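Copper-transporting ATPase PAA1, chloroplastic (Arabidopsis thaliana, PDB 5LBD) uses ATP hydrolysis to carry monovalent copper across the plastid envelope and deliver it to the stroma, this chain being its nucleotide-binding N-domain. Local coordinates at residues V29-E37 / I48-C57. The protein carries 2 engineered substitutions. Residues are numbered along the deposited sequence; the frame is centred on the assembly and turned at random.
Sequences VLMLAAAVE and IVKAARARNC
Helix segments 29-37 and 48-52 meet at Ala34 and Val49, whose CA atoms are 4.7 Å apart, and run closer to antiparallel than to parallel, at 135°, with axes 8.4 Å apart. Beyond this helix the second segment continues as loop, with a type I beta turn from Ala54 to Cys57. No hydrogen bond joins the two; the contact is apolar, with alanines at its closest point and Leu30, Met31, Ile48 and Val49 around them. Ala34 and Ala52 press their methyls together, CB to CB 3.4 Å, tighter than an ordinary carbon contact. The CB of Ala52 also packs on the CB of Leu30 and lies 3.3 Å from the O of Leu30, a carbonyl already bonded to the N of Ala34 within its own helix, so this methyl sits on a turn of backbone as well as on side chains. One turn earlier, Ile48 lays its CG2 branch over the same helix, 3.7 Å from the N of Ala34 and 3.8 Å from the CB of Ala33. CG2 stands anti to the backbone N of Ile48, while CG1, anti to the carbonyl carbon, points CD1 toward the CG of Glu37, a looser contact. The CG2 branch of Val49 lies 3.6 Å from the O of Glu37 and also reaches Ala34, whose CB packs on the CA of Val49. At the opposite end Met31, a selenomethionine, reaches beyond the second helix: its chain runs out extended at chi2 (-166°), which carries SE to 4.2 Å from the CB of Ala54, with the SG of Cys57 close by. Ala33 and Ile48 also touch the antiparallel sheet, on Ile118 and Val116 of strand 115-120. The contact thus joins the consecutive helices 26-37 and 43-52 as a helical pair packed against that sheet, the alpha/beta arrangement of a P1B-type ATPase N-domain.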
loop_
_atom_site.group_PDB
_atom_site.type_symbol
_atom_site.label_atom_id
_atom_site.label_comp_id
_atom_site.label_asym_id
_atom_site.label_seq_id
_atom_site.Cartn_x
_atom_site.Cartn_y
_atom_site.Cartn_z
ATOM N N VAL A 29 7.340 -2.792 1.912
ATOM C CA VAL A 29 6.052 -2.098 1.852
ATOM C C VAL A 29 5.597 -1.953 0.415
ATOM O O VAL A 29 4.423 -2.201 0.094
ATOM C CB VAL A 29 6.151 -0.727 2.545
ATOM C CG1 VAL A 29 5.017 0.189 2.109
ATOM C CG2 VAL A 29 6.173 -0.948 4.033
ATOM N N LEU A 30 6.521 -1.596 -0.481
ATOM C CA LEU A 30 6.175 -1.484 -1.895
ATOM C C LEU A 30 5.724 -2.825 -2.462
ATOM O O LEU A 30 4.765 -2.895 -3.254
ATOM C CB LEU A 30 7.347 -0.952 -2.710
ATOM C CG LEU A 30 7.574 0.535 -2.576
ATOM C CD1 LEU A 30 8.842 0.886 -3.272
ATOM C CD2 LEU A 30 6.433 1.331 -3.164
HETATM N N MSE A 31 6.416 -3.892 -2.121
HETATM C CA MSE A 31 6.069 -5.186 -2.663
HETATM C C MSE A 31 4.727 -5.680 -2.100
HETATM O O MSE A 31 3.951 -6.242 -2.826
HETATM C CB MSE A 31 7.220 -6.151 -2.420
HETATM C CG MSE A 31 8.467 -5.753 -3.229
HETATM SE SE MSE A 31 9.823 -7.105 -3.320
HETATM C CE MSE A 31 9.855 -7.450 -1.509
ATOM N N LEU A 32 4.433 -5.418 -0.826
ATOM C CA LEU A 32 3.139 -5.830 -0.293
ATOM C C LEU A 32 2.023 -5.033 -0.941
ATOM O O LEU A 32 0.983 -5.579 -1.316
ATOM C CB LEU A 32 3.124 -5.606 1.221
ATOM C CG LEU A 32 3.958 -6.540 2.077
ATOM C CD1 LEU A 32 4.107 -5.960 3.459
ATOM C CD2 LEU A 32 3.358 -7.914 2.141
ATOM N N ALA A 33 2.216 -3.724 -1.055
ATOM C CA ALA A 33 1.165 -2.902 -1.675
ATOM C C ALA A 33 0.963 -3.279 -3.142
ATOM O O ALA A 33 -0.166 -3.365 -3.630
ATOM C CB ALA A 33 1.521 -1.431 -1.549
ATOM N N ALA A 34 2.050 -3.562 -3.853
ATOM C CA ALA A 34 1.911 -3.965 -5.238
ATOM C C ALA A 34 1.140 -5.268 -5.382
ATOM O O ALA A 34 0.475 -5.472 -6.391
ATOM C CB ALA A 34 3.275 -4.094 -5.886
ATOM N N ALA A 35 1.260 -6.182 -4.422
ATOM C CA ALA A 35 0.502 -7.419 -4.497
ATOM C C ALA A 35 -0.997 -7.150 -4.421
ATOM O O ALA A 35 -1.791 -7.784 -5.116
ATOM C CB ALA A 35 0.914 -8.344 -3.369
ATOM N N VAL A 36 -1.386 -6.198 -3.581
ATOM C CA VAL A 36 -2.785 -5.776 -3.528
ATOM C C VAL A 36 -3.200 -5.139 -4.847
ATOM O O VAL A 36 -4.305 -5.392 -5.354
ATOM C CB VAL A 36 -2.979 -4.803 -2.349
ATOM C CG1 VAL A 36 -4.437 -4.262 -2.305
ATOM C CG2 VAL A 36 -2.638 -5.484 -1.043
ATOM N N GLU A 37 -2.352 -4.255 -5.367
ATOM C CA GLU A 37 -2.653 -3.419 -6.529
ATOM C C GLU A 37 -2.372 -4.094 -7.870
ATOM O O GLU A 37 -2.602 -3.463 -8.897
ATOM C CB GLU A 37 -1.850 -2.113 -6.455
ATOM C CG GLU A 37 -2.180 -1.258 -5.246
ATOM C CD GLU A 37 -3.568 -0.685 -5.282
ATOM O OE1 GLU A 37 -4.123 -0.448 -6.381
ATOM O OE2 GLU A 37 -4.138 -0.507 -4.198
ATOM N N ILE A 48 2.535 2.186 -8.043
ATOM C CA ILE A 48 3.065 1.306 -7.001
ATOM C C ILE A 48 3.610 0.024 -7.626
ATOM O O ILE A 48 4.732 -0.413 -7.334
ATOM C CB ILE A 48 1.976 1.009 -5.959
ATOM C CG1 ILE A 48 1.652 2.286 -5.184
ATOM C CG2 ILE A 48 2.439 -0.046 -5.003
ATOM C CD1 ILE A 48 0.474 2.134 -4.289
ATOM N N VAL A 49 2.815 -0.598 -8.506
ATOM C CA VAL A 49 3.244 -1.817 -9.163
ATOM C C VAL A 49 4.568 -1.606 -9.908
ATOM O O VAL A 49 5.458 -2.455 -9.865
ATOM C CB VAL A 49 2.116 -2.328 -10.074
ATOM C CG1 VAL A 49 2.598 -3.459 -10.933
ATOM C CG2 VAL A 49 0.951 -2.740 -9.241
ATOM N N LYS A 50 4.686 -0.505 -10.656
ATOM C CA LYS A 50 5.894 -0.233 -11.420
ATOM C C LYS A 50 7.090 -0.089 -10.490
ATOM O O LYS A 50 8.155 -0.665 -10.740
ATOM C CB LYS A 50 5.697 1.043 -12.233
ATOM C CG LYS A 50 6.889 1.412 -13.116
ATOM C CD LYS A 50 6.663 2.665 -13.948
ATOM C CE LYS A 50 7.804 2.855 -14.936
ATOM N NZ LYS A 50 7.695 4.144 -15.663
ATOM N N ALA A 51 6.913 0.661 -9.410
ATOM C CA ALA A 51 8.027 0.922 -8.497
ATOM C C ALA A 51 8.487 -0.360 -7.813
ATOM O O ALA A 51 9.676 -0.509 -7.507
ATOM C CB ALA A 51 7.597 1.956 -7.444
ATOM N N ALA A 52 7.577 -1.287 -7.588
ATOM C CA ALA A 52 7.796 -2.486 -6.798
ATOM C C ALA A 52 8.325 -3.662 -7.593
ATOM O O ALA A 52 8.679 -4.682 -6.991
ATOM C CB ALA A 52 6.485 -2.894 -6.117
ATOM N N ARG A 53 8.384 -3.572 -8.917
ATOM C CA ARG A 53 8.823 -4.693 -9.734
ATOM C C ARG A 53 10.179 -5.186 -9.249
ATOM O O ARG A 53 11.074 -4.393 -8.967
ATOM C CB ARG A 53 8.945 -4.274 -11.201
ATOM C CG ARG A 53 7.663 -3.996 -11.916
ATOM C CD ARG A 53 7.915 -3.320 -13.270
ATOM N NE ARG A 53 8.475 -1.956 -13.156
ATOM C CZ ARG A 53 9.666 -1.568 -13.594
ATOM N NH1 ARG A 53 10.491 -2.435 -14.178
ATOM N NH2 ARG A 53 10.041 -0.302 -13.447
ATOM N N ALA A 54 10.321 -6.498 -9.121
ATOM C CA ALA A 54 11.567 -7.083 -8.630
ATOM C C ALA A 54 11.758 -8.377 -9.397
ATOM O O ALA A 54 11.278 -9.424 -8.972
ATOM C CB ALA A 54 11.528 -7.327 -7.131
ATOM N N ARG A 55 12.472 -8.301 -10.518
ATOM C CA ARG A 55 12.576 -9.491 -11.353
ATOM C C ARG A 55 13.342 -10.598 -10.642
ATOM O O ARG A 55 13.202 -11.773 -10.995
ATOM C CB ARG A 55 13.235 -9.128 -12.683
ATOM C CG ARG A 55 14.739 -8.976 -12.594
ATOM C CD ARG A 55 15.290 -8.314 -13.837
ATOM N NE ARG A 55 14.950 -6.900 -13.879
ATOM C CZ ARG A 55 15.202 -6.106 -14.906
ATOM N NH1 ARG A 55 14.854 -4.839 -14.864
ATOM N NH2 ARG A 55 15.776 -6.596 -15.991
ATOM N N ASN A 56 14.088 -10.249 -9.601
ATOM C CA ASN A 56 14.956 -11.167 -8.887
ATOM C C ASN A 56 14.308 -11.770 -7.642
ATOM O O ASN A 56 14.969 -12.527 -6.929
ATOM C CB ASN A 56 16.243 -10.423 -8.502
ATOM C CG ASN A 56 15.962 -9.139 -7.700
ATOM O OD1 ASN A 56 15.295 -8.194 -8.175
ATOM N ND2 ASN A 56 16.469 -9.109 -6.471
ATOM N N CYS A 57 13.040 -11.455 -7.353
ATOM C CA CYS A 57 12.405 -11.853 -6.100
ATOM C C CYS A 57 11.223 -12.770 -6.369
ATOM O O CYS A 57 10.486 -12.580 -7.341
ATOM C CB CYS A 57 11.893 -10.647 -5.299
ATOM S SG CYS A 57 13.149 -9.633 -4.515
#